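Local coordinates for protein glycosyltransferase Gtf1 (Streptococcus pneumoniae, PDB 4PQG) that is a glycosyltransferase of the GT-B fold, combining two Rossmann-like domains with an extended antiparallel beta-sheet domain, at residues A[235-238]-A[244-247]; A[248-253]-A[268-273]; A[272-277]-A[296-301]. All blocks are in the same frame, centred on the assembly; numbering follows the deposited sequence.

Interaction 1: residues A[235-238]-A[244-247]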
ATOM      1  N   VAL A 235      11.622 -15.736  10.756  1.00 24.06           N
ATOM      2  CA  VAL A 235      11.738 -15.107  12.081  1.00 23.35           C
ATOM      3  C   VAL A 235      10.361 -14.746  12.641  1.00 22.49           C
ATOM      4  O   VAL A 235      10.088 -14.962  13.826  1.00 22.30           O
ATOM      5  CB  VAL A 235      12.642 -13.853  12.013  1.00 22.45           C
ATOM      6  CG1 VAL A 235      12.582 -13.091  13.317  1.00 22.45           C
ATOM      7  CG2 VAL A 235      14.079 -14.268  11.695  1.00 22.28           C
ATOM      8  N   VAL A 236       9.491 -14.203  11.795  1.00 21.47           N
ATOM      9  CA  VAL A 236       8.110 -13.927  12.201  1.00 21.89           C
ATOM     10  C   VAL A 236       7.364 -15.231  12.589  1.00 22.15           C
ATOM     11  O   VAL A 236       6.711 -15.299  13.639  1.00 21.62           O
ATOM     12  CB  VAL A 236       7.351 -13.132  11.101  1.00 21.92           C
ATOM     13  CG1 VAL A 236       5.875 -12.964  11.447  1.00 22.56           C
ATOM     14  CG2 VAL A 236       7.984 -11.771  10.921  1.00 23.54           C
ATOM     15  N   PHE A 237       7.489 -16.258  11.748  1.00 22.20           N
ATOM     16  CA  PHE A 237       6.857 -17.552  11.974  1.00 23.04           C
ATOM     17  C   PHE A 237       7.295 -18.135  13.312  1.00 24.88           C
ATOM     18  O   PHE A 237       6.452 -18.523  14.131  1.00 24.52           O
ATOM     19  CB  PHE A 237       7.151 -18.544  10.821  1.00 21.95           C
ATOM     20  CG  PHE A 237       6.105 -18.541   9.719  1.00 22.55           C
ATOM     21  CD1 PHE A 237       5.600 -19.742   9.220  1.00 21.86           C
ATOM     22  CD2 PHE A 237       5.627 -17.341   9.182  1.00 21.16           C
ATOM     23  CE1 PHE A 237       4.633 -19.757   8.221  1.00 22.35           C
ATOM     24  CE2 PHE A 237       4.658 -17.350   8.172  1.00 22.02           C
ATOM     25  CZ  PHE A 237       4.160 -18.562   7.692  1.00 21.52           C
ATOM     26  N   GLU A 238       8.606 -18.146  13.548  1.00 25.29           N
ATOM     27  CA  GLU A 238       9.155 -18.751  14.750  1.00 27.68           C
ATOM     28  C   GLU A 238       8.708 -18.018  16.009  1.00 28.11           C
ATOM     29  O   GLU A 238       8.240 -18.645  16.970  1.00 28.61           O
ATOM     30  CB  GLU A 238      10.675 -18.791  14.669  1.00 29.18           C
ATOM     31  CG  GLU A 238      11.191 -19.876  13.743  1.00 32.41           C
ATOM     32  CD  GLU A 238      12.690 -19.801  13.542  1.00 35.26           C
ATOM     33  OE1 GLU A 238      13.326 -18.844  14.038  1.00 36.66           O
ATOM     34  OE2 GLU A 238      13.235 -20.699  12.881  1.00 36.04           O
ATOM     35  N   HIS A 244      -0.716 -16.337  18.367  1.00 27.55           N
ATOM     36  CA  HIS A 244      -1.365 -16.944  17.207  1.00 28.49           C
ATOM     37  C   HIS A 244      -0.883 -16.243  15.971  1.00 27.14           C
ATOM     38  O   HIS A 244      -0.562 -15.060  16.018  1.00 25.68           O
ATOM     39  CB  HIS A 244      -2.881 -16.843  17.299  1.00 31.99           C
ATOM     40  CG  HIS A 244      -3.458 -17.459  18.555  1.00 35.81           C
ATOM     41  ND1 HIS A 244      -3.775 -18.769  18.643  1.00 37.23           N
ATOM     42  CD2 HIS A 244      -3.745 -16.898  19.799  1.00 35.45           C
ATOM     43  CE1 HIS A 244      -4.253 -19.031  19.881  1.00 37.84           C
ATOM     44  NE2 HIS A 244      -4.242 -17.885  20.584  1.00 36.87           N
ATOM     45  N   LEU A 245      -0.841 -16.977  14.863  1.00 25.51           N
ATOM     46  CA  LEU A 245      -0.306 -16.484  13.608  1.00 23.51           C
ATOM     47  C   LEU A 245      -1.345 -16.632  12.495  1.00 22.67           C
ATOM     48  O   LEU A 245      -1.823 -17.732  12.215  1.00 23.03           O
ATOM     49  CB  LEU A 245       0.984 -17.240  13.242  1.00 22.06           C
ATOM     50  CG  LEU A 245       1.635 -16.889  11.899  1.00 21.91           C
ATOM     51  CD1 LEU A 245       2.111 -15.442  11.887  1.00 22.18           C
ATOM     52  CD2 LEU A 245       2.770 -17.839  11.561  1.00 22.68           C
ATOM     53  N   ALA A 246      -1.689 -15.513  11.869  1.00 21.82           N
ATOM     54  CA  ALA A 246      -2.553 -15.512  10.690  1.00 20.89           C
ATOM     55  C   ALA A 246      -1.769 -14.942   9.509  1.00 20.92           C
ATOM     56  O   ALA A 246      -0.938 -14.041   9.689  1.00 20.32           O
ATOM     57  CB  ALA A 246      -3.811 -14.691  10.952  1.00 21.75           C
ATOM     58  N   VAL A 247      -2.002 -15.501   8.323  1.00 19.68           N
ATOM     59  CA  VAL A 247      -1.391 -15.012   7.076  1.00 19.58           C
ATOM     60  C   VAL A 247      -2.516 -14.548   6.155  1.00 20.33           C
ATOM     61  O   VAL A 247      -3.437 -15.318   5.843  1.00 19.86           O
ATOM     62  CB  VAL A 247      -0.540 -16.093   6.373  1.00 19.42           C
ATOM     63  CG1 VAL A 247      -0.166 -15.681   4.941  1.00 18.92           C
ATOM     64  CG2 VAL A 247       0.696 -16.421   7.203  1.00 19.47           C
TER

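Interaction 2: residues A[248-253]-A[268-273]. With NAG (2-acetamido-2-deoxy-beta-D-glucopyranose), chain D.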
ATOM      1  N   VAL A 248      -2.459 -13.283   5.749  1.00 19.21           N
ATOM      2  CA  VAL A 248      -3.434 -12.761   4.802  1.00 19.45           C
ATOM      3  C   VAL A 248      -2.917 -12.960   3.384  1.00 20.34           C
ATOM      4  O   VAL A 248      -1.771 -12.594   3.082  1.00 18.48           O
ATOM      5  CB  VAL A 248      -3.734 -11.279   5.052  1.00 18.66           C
ATOM      6  CG1 VAL A 248      -4.798 -10.766   4.094  1.00 19.35           C
ATOM      7  CG2 VAL A 248      -4.214 -11.083   6.476  1.00 18.33           C
ATOM      8  N   VAL A 249      -3.762 -13.562   2.550  1.00 19.15           N
ATOM      9  CA  VAL A 249      -3.490 -13.763   1.132  1.00 21.06           C
ATOM     10  C   VAL A 249      -4.135 -12.593   0.383  1.00 21.72           C
ATOM     11  O   VAL A 249      -5.346 -12.399   0.452  1.00 21.33           O
ATOM     12  CB  VAL A 249      -4.064 -15.110   0.634  1.00 20.74           C
ATOM     13  CG1 VAL A 249      -3.752 -15.329  -0.845  1.00 20.53           C
ATOM     14  CG2 VAL A 249      -3.535 -16.262   1.483  1.00 20.37           C
ATOM     15  N   HIS A 250      -3.327 -11.786  -0.294  1.00 20.66           N
ATOM     16  CA  HIS A 250      -3.853 -10.559  -0.913  1.00 20.96           C
ATOM     17  C   HIS A 250      -4.205 -10.622  -2.381  1.00 22.45           C
ATOM     18  O   HIS A 250      -5.283 -10.155  -2.797  1.00 23.59           O
ATOM     19  CB  HIS A 250      -2.912  -9.399  -0.649  1.00 19.62           C
ATOM     20  CG  HIS A 250      -2.935  -8.932   0.775  1.00 19.14           C
ATOM     21  ND1 HIS A 250      -3.908  -8.150   1.259  1.00 18.90           N
ATOM     22  CD2 HIS A 250      -2.062  -9.175   1.825  1.00 18.93           C
ATOM     23  CE1 HIS A 250      -3.672  -7.895   2.555  1.00 19.30           C
ATOM     24  NE2 HIS A 250      -2.530  -8.513   2.896  1.00 18.37           N
ATOM     25  N   ALA A 251      -3.309 -11.179  -3.180  1.00 22.05           N
ATOM     26  CA  ALA A 251      -3.525 -11.264  -4.623  1.00 21.18           C
ATOM     27  C   ALA A 251      -3.793 -12.731  -4.992  1.00 21.15           C
ATOM     28  O   ALA A 251      -3.906 -13.590  -4.097  1.00 19.90           O
ATOM     29  CB  ALA A 251      -2.289 -10.736  -5.344  1.00 21.63           C
ATOM     30  N   GLU A 252      -3.903 -13.020  -6.291  1.00 19.46           N
ATOM     31  CA  GLU A 252      -3.904 -14.403  -6.789  1.00 19.62           C
ATOM     32  C   GLU A 252      -2.648 -15.105  -6.259  1.00 19.97           C
ATOM     33  O   GLU A 252      -1.592 -14.495  -6.201  1.00 19.21           O
ATOM     34  CB  GLU A 252      -3.915 -14.391  -8.319  1.00 20.08           C
ATOM     35  CG  GLU A 252      -4.013 -15.756  -8.988  1.00 20.46           C
ATOM     36  CD  GLU A 252      -5.279 -16.502  -8.604  1.00 20.42           C
ATOM     37  OE1 GLU A 252      -6.236 -16.508  -9.401  1.00 20.88           O
ATOM     38  OE2 GLU A 252      -5.335 -17.072  -7.490  1.00 20.39           O
ATOM     39  N   HIS A 253      -2.745 -16.379  -5.876  1.00 20.69           N
ATOM     40  CA  HIS A 253      -1.725 -16.971  -4.996  1.00 21.09           C
ATOM     41  C   HIS A 253      -0.931 -18.083  -5.626  1.00 21.32           C
ATOM     42  O   HIS A 253      -0.113 -18.724  -4.951  1.00 21.83           O
ATOM     43  CB  HIS A 253      -2.413 -17.494  -3.739  1.00 21.08           C
ATOM     44  CG  HIS A 253      -3.424 -18.552  -4.052  1.00 21.55           C
ATOM     45  ND1 HIS A 253      -4.716 -18.255  -4.323  1.00 21.22           N
ATOM     46  CD2 HIS A 253      -3.274 -19.915  -4.255  1.00 21.09           C
ATOM     47  CE1 HIS A 253      -5.369 -19.385  -4.653  1.00 20.79           C
ATOM     48  NE2 HIS A 253      -4.482 -20.404  -4.612  1.00 21.26           N
ATOM     49  N   ASN A 268       5.256 -15.967  -5.457  1.00 21.48           N
ATOM     50  CA  ASN A 268       6.455 -15.837  -4.613  1.00 22.49           C
ATOM     51  C   ASN A 268       6.171 -15.257  -3.219  1.00 21.73           C
ATOM     52  O   ASN A 268       6.813 -15.635  -2.260  1.00 22.61           O
ATOM     53  CB  ASN A 268       7.547 -14.986  -5.289  1.00 21.89           C
ATOM     54  CG  ASN A 268       8.092 -15.606  -6.566  1.00 23.16           C
ATOM     55  OD1 ASN A 268       7.921 -16.797  -6.845  1.00 23.30           O
ATOM     56  ND2 ASN A 268       8.775 -14.789  -7.344  1.00 23.08           N
ATOM     57  N   TYR A 269       5.224 -14.331  -3.114  1.00 21.64           N
ATOM     58  CA  TYR A 269       4.908 -13.734  -1.814  1.00 23.83           C
ATOM     59  C   TYR A 269       4.220 -14.694  -0.836  1.00 22.84           C
ATOM     60  O   TYR A 269       3.943 -14.305   0.294  1.00 21.15           O
ATOM     61  CB  TYR A 269       4.048 -12.478  -1.958  1.00 27.66           C
ATOM     62  CG  TYR A 269       4.668 -11.372  -2.790  1.00 33.96           C
ATOM     63  CD1 TYR A 269       6.028 -11.060  -2.686  1.00 37.84           C
ATOM     64  CD2 TYR A 269       3.884 -10.623  -3.659  1.00 37.09           C
ATOM     65  CE1 TYR A 269       6.587 -10.041  -3.450  1.00 43.78           C
ATOM     66  CE2 TYR A 269       4.425  -9.600  -4.419  1.00 42.44           C
ATOM     67  CZ  TYR A 269       5.772  -9.314  -4.312  1.00 43.74           C
ATOM     68  OH  TYR A 269       6.298  -8.305  -5.083  1.00 48.81           O
ATOM     69  N   TYR A 270       3.920 -15.920  -1.274  1.00 21.75           N
ATOM     70  CA  TYR A 270       3.221 -16.885  -0.401  1.00 22.04           C
ATOM     71  C   TYR A 270       3.890 -18.247  -0.302  1.00 22.30           C
ATOM     72  O   TYR A 270       3.498 -19.086   0.533  1.00 21.04           O
ATOM     73  CB  TYR A 270       1.729 -17.002  -0.793  1.00 24.15           C
ATOM     74  CG  TYR A 270       1.036 -15.705  -0.460  1.00 24.79           C
ATOM     75  CD1 TYR A 270       0.872 -15.334   0.867  1.00 27.60           C
ATOM     76  CD2 TYR A 270       0.632 -14.818  -1.450  1.00 26.70           C
ATOM     77  CE1 TYR A 270       0.296 -14.126   1.208  1.00 29.77           C
ATOM     78  CE2 TYR A 270       0.047 -13.596  -1.117  1.00 27.62           C
ATOM     79  CZ  TYR A 270      -0.099 -13.263   0.216  1.00 28.66           C
ATOM     80  OH  TYR A 270      -0.655 -12.067   0.620  1.00 31.06           O
ATOM     81  N   ASP A 271       4.903 -18.460  -1.142  1.00 22.38           N
ATOM     82  CA  ASP A 271       5.571 -19.743  -1.211  1.00 23.14           C
ATOM     83  C   ASP A 271       6.062 -20.200   0.157  1.00 23.08           C
ATOM     84  O   ASP A 271       5.907 -21.383   0.530  1.00 22.03           O
ATOM     85  CB  ASP A 271       6.748 -19.687  -2.184  1.00 23.94           C
ATOM     86  CG  ASP A 271       7.463 -20.999  -2.280  1.00 24.90           C
ATOM     87  OD1 ASP A 271       6.835 -21.971  -2.765  1.00 24.87           O
ATOM     88  OD2 ASP A 271       8.638 -21.070  -1.848  1.00 25.27           O
ATOM     89  N   TYR A 272       6.673 -19.275   0.895  1.00 22.53           N
ATOM     90  CA  TYR A 272       7.191 -19.612   2.218  1.00 22.08           C
ATOM     91  C   TYR A 272       6.055 -19.999   3.170  1.00 21.44           C
ATOM     92  O   TYR A 272       6.114 -21.037   3.843  1.00 20.37           O
ATOM     93  CB  TYR A 272       8.025 -18.462   2.834  1.00 22.10           C
ATOM     94  CG  TYR A 272       8.561 -18.883   4.188  1.00 23.06           C
ATOM     95  CD1 TYR A 272       9.704 -19.671   4.280  1.00 22.98           C
ATOM     96  CD2 TYR A 272       7.881 -18.557   5.370  1.00 23.07           C
ATOM     97  CE1 TYR A 272      10.188 -20.097   5.505  1.00 24.00           C
ATOM     98  CE2 TYR A 272       8.359 -18.977   6.604  1.00 24.76           C
ATOM     99  CZ  TYR A 272       9.507 -19.751   6.656  1.00 24.23           C
ATOM    100  OH  TYR A 272      10.003 -20.183   7.851  1.00 25.50           O
ATOM    101  N   GLN A 273       5.036 -19.145   3.236  1.00 20.79           N
ATOM    102  CA  GLN A 273       3.925 -19.358   4.153  1.00 21.25           C
ATOM    103  C   GLN A 273       3.150 -20.653   3.864  1.00 22.10           C
ATOM    104  O   GLN A 273       2.720 -21.342   4.797  1.00 21.99           O
ATOM    105  CB  GLN A 273       2.977 -18.155   4.179  1.00 20.87           C
ATOM    106  CG  GLN A 273       3.644 -16.819   4.468  1.00 20.71           C
ATOM    107  CD  GLN A 273       4.059 -16.085   3.195  1.00 21.35           C
ATOM    108  OE1 GLN A 273       4.899 -16.558   2.421  1.00 20.78           O
ATOM    109  NE2 GLN A 273       3.463 -14.927   2.975  1.00 21.78           N
TER
HETATM  110  C1  NAG D 602      -3.982  -6.504  -3.835  1.00 18.29           C
HETATM  111  C2  NAG D 602      -4.725  -7.263  -4.928  1.00 17.57           C
HETATM  112  C3  NAG D 602      -6.101  -6.607  -4.751  1.00 17.54           C
HETATM  113  C4  NAG D 602      -6.574  -6.634  -3.289  1.00 17.47           C
HETATM  114  C5  NAG D 602      -5.458  -6.126  -2.333  1.00 18.15           C
HETATM  115  C6  NAG D 602      -5.857  -6.040  -0.864  1.00 18.04           C
HETATM  116  C7  NAG D 602      -4.217  -7.826  -7.244  1.00 17.81           C
HETATM  117  C8  NAG D 602      -3.673  -7.297  -8.541  1.00 17.06           C
HETATM  118  N2  NAG D 602      -4.230  -6.954  -6.249  1.00 17.26           N
HETATM  119  O1  NAG D 602      -2.674  -6.047  -4.021  1.00 17.75           O
HETATM  120  O3  NAG D 602      -7.071  -7.157  -5.626  1.00 18.05           O
HETATM  121  O4  NAG D 602      -7.703  -5.801  -3.179  1.00 16.60           O
HETATM  122  O5  NAG D 602      -4.334  -6.982  -2.554  1.00 18.70           O
HETATM  123  O6  NAG D 602      -6.042  -7.363  -0.414  1.00 18.90           O
HETATM  124  O7  NAG D 602      -4.605  -9.001  -7.147  1.00 19.06           O

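Interaction 3: residues A[272-277]-A[296-301]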
ATOM      1  N   TYR A 272       6.673 -19.275   0.895  1.00 22.53           N
ATOM      2  CA  TYR A 272       7.191 -19.612   2.218  1.00 22.08           C
ATOM      3  C   TYR A 272       6.055 -19.999   3.170  1.00 21.44           C
ATOM      4  O   TYR A 272       6.114 -21.037   3.843  1.00 20.37           O
ATOM      5  CB  TYR A 272       8.025 -18.462   2.834  1.00 22.10           C
ATOM      6  CG  TYR A 272       8.561 -18.883   4.188  1.00 23.06           C
ATOM      7  CD1 TYR A 272       9.704 -19.671   4.280  1.00 22.98           C
ATOM      8  CD2 TYR A 272       7.881 -18.557   5.370  1.00 23.07           C
ATOM      9  CE1 TYR A 272      10.188 -20.097   5.505  1.00 24.00           C
ATOM     10  CE2 TYR A 272       8.359 -18.977   6.604  1.00 24.76           C
ATOM     11  CZ  TYR A 272       9.507 -19.751   6.656  1.00 24.23           C
ATOM     12  OH  TYR A 272      10.003 -20.183   7.851  1.00 25.50           O
ATOM     13  N   GLN A 273       5.036 -19.145   3.236  1.00 20.79           N
ATOM     14  CA  GLN A 273       3.925 -19.358   4.153  1.00 21.25           C
ATOM     15  C   GLN A 273       3.150 -20.653   3.864  1.00 22.10           C
ATOM     16  O   GLN A 273       2.720 -21.342   4.797  1.00 21.99           O
ATOM     17  CB  GLN A 273       2.977 -18.155   4.179  1.00 20.87           C
ATOM     18  CG  GLN A 273       3.644 -16.819   4.468  1.00 20.71           C
ATOM     19  CD  GLN A 273       4.059 -16.085   3.195  1.00 21.35           C
ATOM     20  OE1 GLN A 273       4.899 -16.558   2.421  1.00 20.78           O
ATOM     21  NE2 GLN A 273       3.463 -14.927   2.975  1.00 21.78           N
ATOM     22  N   PHE A 274       3.013 -20.996   2.580  1.00 21.60           N
ATOM     23  CA  PHE A 274       2.263 -22.179   2.143  1.00 21.16           C
ATOM     24  C   PHE A 274       3.083 -23.453   2.385  1.00 22.40           C
ATOM     25  O   PHE A 274       2.545 -24.470   2.855  1.00 22.07           O
ATOM     26  CB  PHE A 274       1.850 -22.051   0.651  1.00 21.63           C
ATOM     27  CG  PHE A 274       0.807 -20.984   0.382  1.00 19.99           C
ATOM     28  CD1 PHE A 274       0.139 -20.345   1.429  1.00 19.73           C
ATOM     29  CD2 PHE A 274       0.465 -20.650  -0.923  1.00 20.64           C
ATOM     30  CE1 PHE A 274      -0.833 -19.387   1.174  1.00 18.95           C
ATOM     31  CE2 PHE A 274      -0.515 -19.702  -1.194  1.00 20.13           C
ATOM     32  CZ  PHE A 274      -1.164 -19.058  -0.143  1.00 19.52           C
ATOM     33  N   THR A 275       4.386 -23.387   2.108  1.00 22.33           N
ATOM     34  CA  THR A 275       5.322 -24.485   2.413  1.00 23.91           C
ATOM     35  C   THR A 275       5.258 -24.847   3.899  1.00 24.33           C
ATOM     36  O   THR A 275       5.229 -26.025   4.264  1.00 25.85           O
ATOM     37  CB  THR A 275       6.770 -24.100   2.022  1.00 24.13           C
ATOM     38  OG1 THR A 275       6.827 -23.882   0.606  1.00 24.57           O
ATOM     39  CG2 THR A 275       7.768 -25.196   2.404  1.00 24.58           C
ATOM     40  N   ASN A 276       5.178 -23.821   4.741  1.00 23.65           N
ATOM     41  CA  ASN A 276       5.173 -23.994   6.191  1.00 24.50           C
ATOM     42  C   ASN A 276       3.814 -23.696   6.835  1.00 23.66           C
ATOM     43  O   ASN A 276       3.743 -23.092   7.906  1.00 22.74           O
ATOM     44  CB  ASN A 276       6.270 -23.103   6.793  1.00 25.14           C
ATOM     45  CG  ASN A 276       7.648 -23.486   6.298  1.00 26.28           C
ATOM     46  OD1 ASN A 276       8.203 -24.503   6.716  1.00 26.39           O
ATOM     47  ND2 ASN A 276       8.205 -22.686   5.387  1.00 25.42           N
ATOM     48  N   ALA A 277       2.741 -24.131   6.172  1.00 24.14           N
ATOM     49  CA  ALA A 277       1.365 -23.865   6.622  1.00 24.32           C
ATOM     50  C   ALA A 277       1.037 -24.508   7.971  1.00 23.30           C
ATOM     51  O   ALA A 277       0.165 -24.034   8.678  1.00 21.59           O
ATOM     52  CB  ALA A 277       0.348 -24.301   5.566  1.00 23.86           C
ATOM     53  N   GLU A 296      -8.478 -26.668  -1.865  1.00 27.59           N
ATOM     54  CA  GLU A 296      -8.232 -27.756  -2.805  1.00 28.83           C
ATOM     55  C   GLU A 296      -6.745 -27.936  -3.099  1.00 28.33           C
ATOM     56  O   GLU A 296      -6.253 -29.069  -3.171  1.00 27.57           O
ATOM     57  CB  GLU A 296      -8.992 -27.532  -4.125  1.00 32.96           C
ATOM     58  CG  GLU A 296     -10.513 -27.580  -3.992  1.00 38.79           C
ATOM     59  CD  GLU A 296     -11.257 -27.162  -5.264  1.00 43.67           C
ATOM     60  OE1 GLU A 296     -10.623 -26.637  -6.208  1.00 43.53           O
ATOM     61  OE2 GLU A 296     -12.495 -27.357  -5.323  1.00 46.86           O
ATOM     62  N   GLN A 297      -6.029 -26.830  -3.296  1.00 25.89           N
ATOM     63  CA  GLN A 297      -4.615 -26.937  -3.659  1.00 25.03           C
ATOM     64  C   GLN A 297      -3.769 -27.444  -2.499  1.00 24.21           C
ATOM     65  O   GLN A 297      -2.836 -28.209  -2.708  1.00 25.75           O
ATOM     66  CB  GLN A 297      -4.082 -25.623  -4.232  1.00 24.24           C
ATOM     67  CG  GLN A 297      -4.630 -25.337  -5.624  1.00 23.43           C
ATOM     68  CD  GLN A 297      -4.497 -23.885  -6.022  1.00 23.49           C
ATOM     69  OE1 GLN A 297      -4.385 -22.995  -5.177  1.00 25.14           O
ATOM     70  NE2 GLN A 297      -4.492 -23.640  -7.316  1.00 22.91           N
ATOM     71  N   PHE A 298      -4.105 -27.027  -1.280  1.00 24.88           N
ATOM     72  CA  PHE A 298      -3.434 -27.566  -0.102  1.00 26.33           C
ATOM     73  C   PHE A 298      -3.578 -29.088  -0.033  1.00 27.83           C
ATOM     74  O   PHE A 298      -2.602 -29.812   0.217  1.00 28.12           O
ATOM     75  CB  PHE A 298      -3.934 -26.875   1.182  1.00 25.04           C
ATOM     76  CG  PHE A 298      -3.128 -25.647   1.548  1.00 23.03           C
ATOM     77  CD1 PHE A 298      -1.744 -25.739   1.736  1.00 23.47           C
ATOM     78  CD2 PHE A 298      -3.737 -24.414   1.679  1.00 21.53           C
ATOM     79  CE1 PHE A 298      -0.983 -24.619   2.046  1.00 21.46           C
ATOM     80  CE2 PHE A 298      -2.996 -23.299   2.007  1.00 21.89           C
ATOM     81  CZ  PHE A 298      -1.614 -23.399   2.190  1.00 22.02           C
ATOM     82  N   ALA A 299      -4.791 -29.567  -0.306  1.00 29.01           N
ATOM     83  CA  ALA A 299      -5.087 -31.001  -0.286  1.00 29.29           C
ATOM     84  C   ALA A 299      -4.402 -31.739  -1.424  1.00 30.29           C
ATOM     85  O   ALA A 299      -3.905 -32.842  -1.234  1.00 32.03           O
ATOM     86  CB  ALA A 299      -6.593 -31.234  -0.322  1.00 29.06           C
ATOM     87  N   LYS A 300      -4.359 -31.123  -2.601  1.00 30.25           N
ATOM     88  CA  LYS A 300      -3.816 -31.779  -3.791  1.00 30.33           C
ATOM     89  C   LYS A 300      -2.280 -31.801  -3.831  1.00 31.57           C
ATOM     90  O   LYS A 300      -1.670 -32.781  -4.281  1.00 30.88           O
ATOM     91  CB  LYS A 300      -4.375 -31.100  -5.045  1.00 29.78           C
ATOM     92  CG  LYS A 300      -4.248 -31.908  -6.323  1.00 32.47           C
ATOM     93  CD  LYS A 300      -4.372 -31.004  -7.539  1.00 32.24           C
ATOM     94  CE  LYS A 300      -5.068 -31.697  -8.692  1.00 33.96           C
ATOM     95  NZ  LYS A 300      -4.332 -32.916  -9.117  1.00 35.59           N
ATOM     96  N   TYR A 301      -1.648 -30.728  -3.363  1.00 32.16           N
ATOM     97  CA  TYR A 301      -0.200 -30.570  -3.559  1.00 31.41           C
ATOM     98  C   TYR A 301       0.675 -30.654  -2.308  1.00 31.37           C
ATOM     99  O   TYR A 301       1.904 -30.753  -2.420  1.00 31.18           O
ATOM    100  CB  TYR A 301       0.095 -29.256  -4.293  1.00 30.05           C
ATOM    101  CG  TYR A 301      -0.574 -29.131  -5.641  1.00 28.95           C
ATOM    102  CD1 TYR A 301      -0.044 -29.760  -6.771  1.00 29.37           C
ATOM    103  CD2 TYR A 301      -1.721 -28.365  -5.792  1.00 28.43           C
ATOM    104  CE1 TYR A 301      -0.653 -29.635  -8.011  1.00 29.17           C
ATOM    105  CE2 TYR A 301      -2.333 -28.224  -7.025  1.00 29.70           C
ATOM    106  CZ  TYR A 301      -1.796 -28.863  -8.129  1.00 30.30           C
ATOM    107  OH  TYR A 301      -2.413 -28.737  -9.345  1.00 29.80           O
TER

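Interaction 1: residues A[235-238]-A[244-247]
F237 and L245 meet inside a beta-alpha-beta unit of the N-terminal Rossmann-like domain, in which helix 233-240 links strand 223-226 to strand 244-248 of the parallel sheet. The helix passes over its own following strand with the CA atoms of F237 and L245 7.4 Å apart, a spacing that side chains must fill. L245 and F237 share this task. The CG of L245 stands anti to the backbone N (chi1 177°), and the leucine fork carries CD2 on to the phenyl ring of F237. The methyl settles over the middle of one ring face, with L245 CD2 3.8 Å from the centroid of F237 and only 12° from the ring normal, a well-centred CH-pi contact. The two side chains cross nearly at right angles, and the leucine lays its CD2 methyl on the flat of the ring.

Strand alternation brings V247 to the same side of the sheet as L245, while A246 between them takes no part in this contact and packs on L223. Residue types follow from this layout: the leucine is long enough to reach the ring, the beta-branched valine suits a strand and fills space beside it, and the phenylalanine leaves the flank of the helix and brings a broad apolar ring to the strand. The next residue, E238, points away from the strand and forms a salt bridge with R210. All three contacting residues are buried, and the contact is purely apolar. The F237 ring also packs against Q273 and makes an edge-to-face pair with Y272, which joins the unit to the next helix.

V247 touches the far end of the ring: its CG2 methyl, anti to the carbonyl carbon and beside the backbone N, approaches obliquely, and V247 CG2 comes within 4.1 Å of F237 CZ.

Interaction 2: residues A[248-253]-A[268-273]
The Y270 ring has CG1 of V249 above one face, displaced toward the rim and 4.2 Å from Y270 CE2, and V248 O at its edge, near the plane. The imidazole of H250 carries CG1 of V248 over one face; near its plane, at the edge, lie Y270 OH and O6 of the bound 2-acetamido-2-deoxy-beta-D-glucopyranose.

Tyrosine suits this spot because one hydroxyl can give and take a hydrogen bond. Y270 OH donates to V248 O at 2.8 Å, in the carbonyl plane and on a lone pair (130° at the oxygen). Y270 OH also accepts from H250 N, again at 2.8 Å but bent to 143°. The chain is thus gripped on both sides of V249 just where it leaves the strand, and two buried backbone groups are satisfied. With CG anti to its carbonyl carbon (chi1 -68°), the ring of Y270, at the N-cap position of helix 271-275, extends toward 248-250.

H250 ND1 is hydrogen-bonded to O6 of the 2-acetamido-2-deoxy-beta-D-glucopyranose at 2.8 Å, with either atom a possible donor; NE2 is held by D227. The sugar is also hydrogen-bonded to E412 and G415 of the other Rossmann-like domain.

The contact ties the loop after strand 244-248 to the start of helix 271-275; helix 24-38 touches V248 and H250, and helix 288-301 touches V249 and H253.

Interaction 3: residues A[272-277]-A[296-301]
Two helix ends of the N-terminal Rossmann-like domain pack here, the close of helix 271-275 against the last turns of helix 288-301, through the T-shaped aromatic pair F274 and F298. The edge of F298 is directed at the face of F274, with centroids 5.3 Å apart and planes at 77°. The leading atom is CZ of F298, 3.6 Å from F274 CD1.

The neighbouring edge atom does a different job: F298 CE1 lies 3.8 Å from A277 CB. On its other approach, F298 CE1 is 3.6 Å from F274 O, a carbonyl oxygen that sits in the plane of the F298 ring. Alanine suits its place, since its single methyl can lie against the ring without pushing the turn after helix 271-275 off it.

The chain turns out of helix 271-275 at N276, the first residue to leave helical angles. Y272 O accepts both N276 N and N276 ND2, which approach from opposite faces of the carbonyl plane; the bond from N276 ND2 to Y272 O is 3.1 Å long. Asparagine is apt because its short amide can double back on the helix end. Around the aromatic pair, W266 packs edge-to-face with F274, and F283 of strand 282-285 meets both rings.

Chemically the contact is held by dispersion and weak electrostatics: the slightly positive C-H edge of F298 probably favours both the pi face of F274 and the oxygen F274 O.

How the interactions relate
Along the chain, interaction 1 comes first and closes the short turn from helix 233-240 into strand 244-248. Interaction 2 starts as that strand ends and closes a long irregular loop, returning the chain at helix 271-275. Interaction 3 opens on Y272 and Q273, where interaction 2 finishes, and spans strand 282-285 and most of helix 288-301. None nests inside another; they follow in series, the last two overlapping by those residues. Helix 271-275 is common ground: V247 of interaction 1 packs on Y270 of interaction 2, F237 touches N276 of interaction 3, and F274 touches V249 and H253. A probable hydrogen bond from H253 to Q297 ties 248-253 to 296-301.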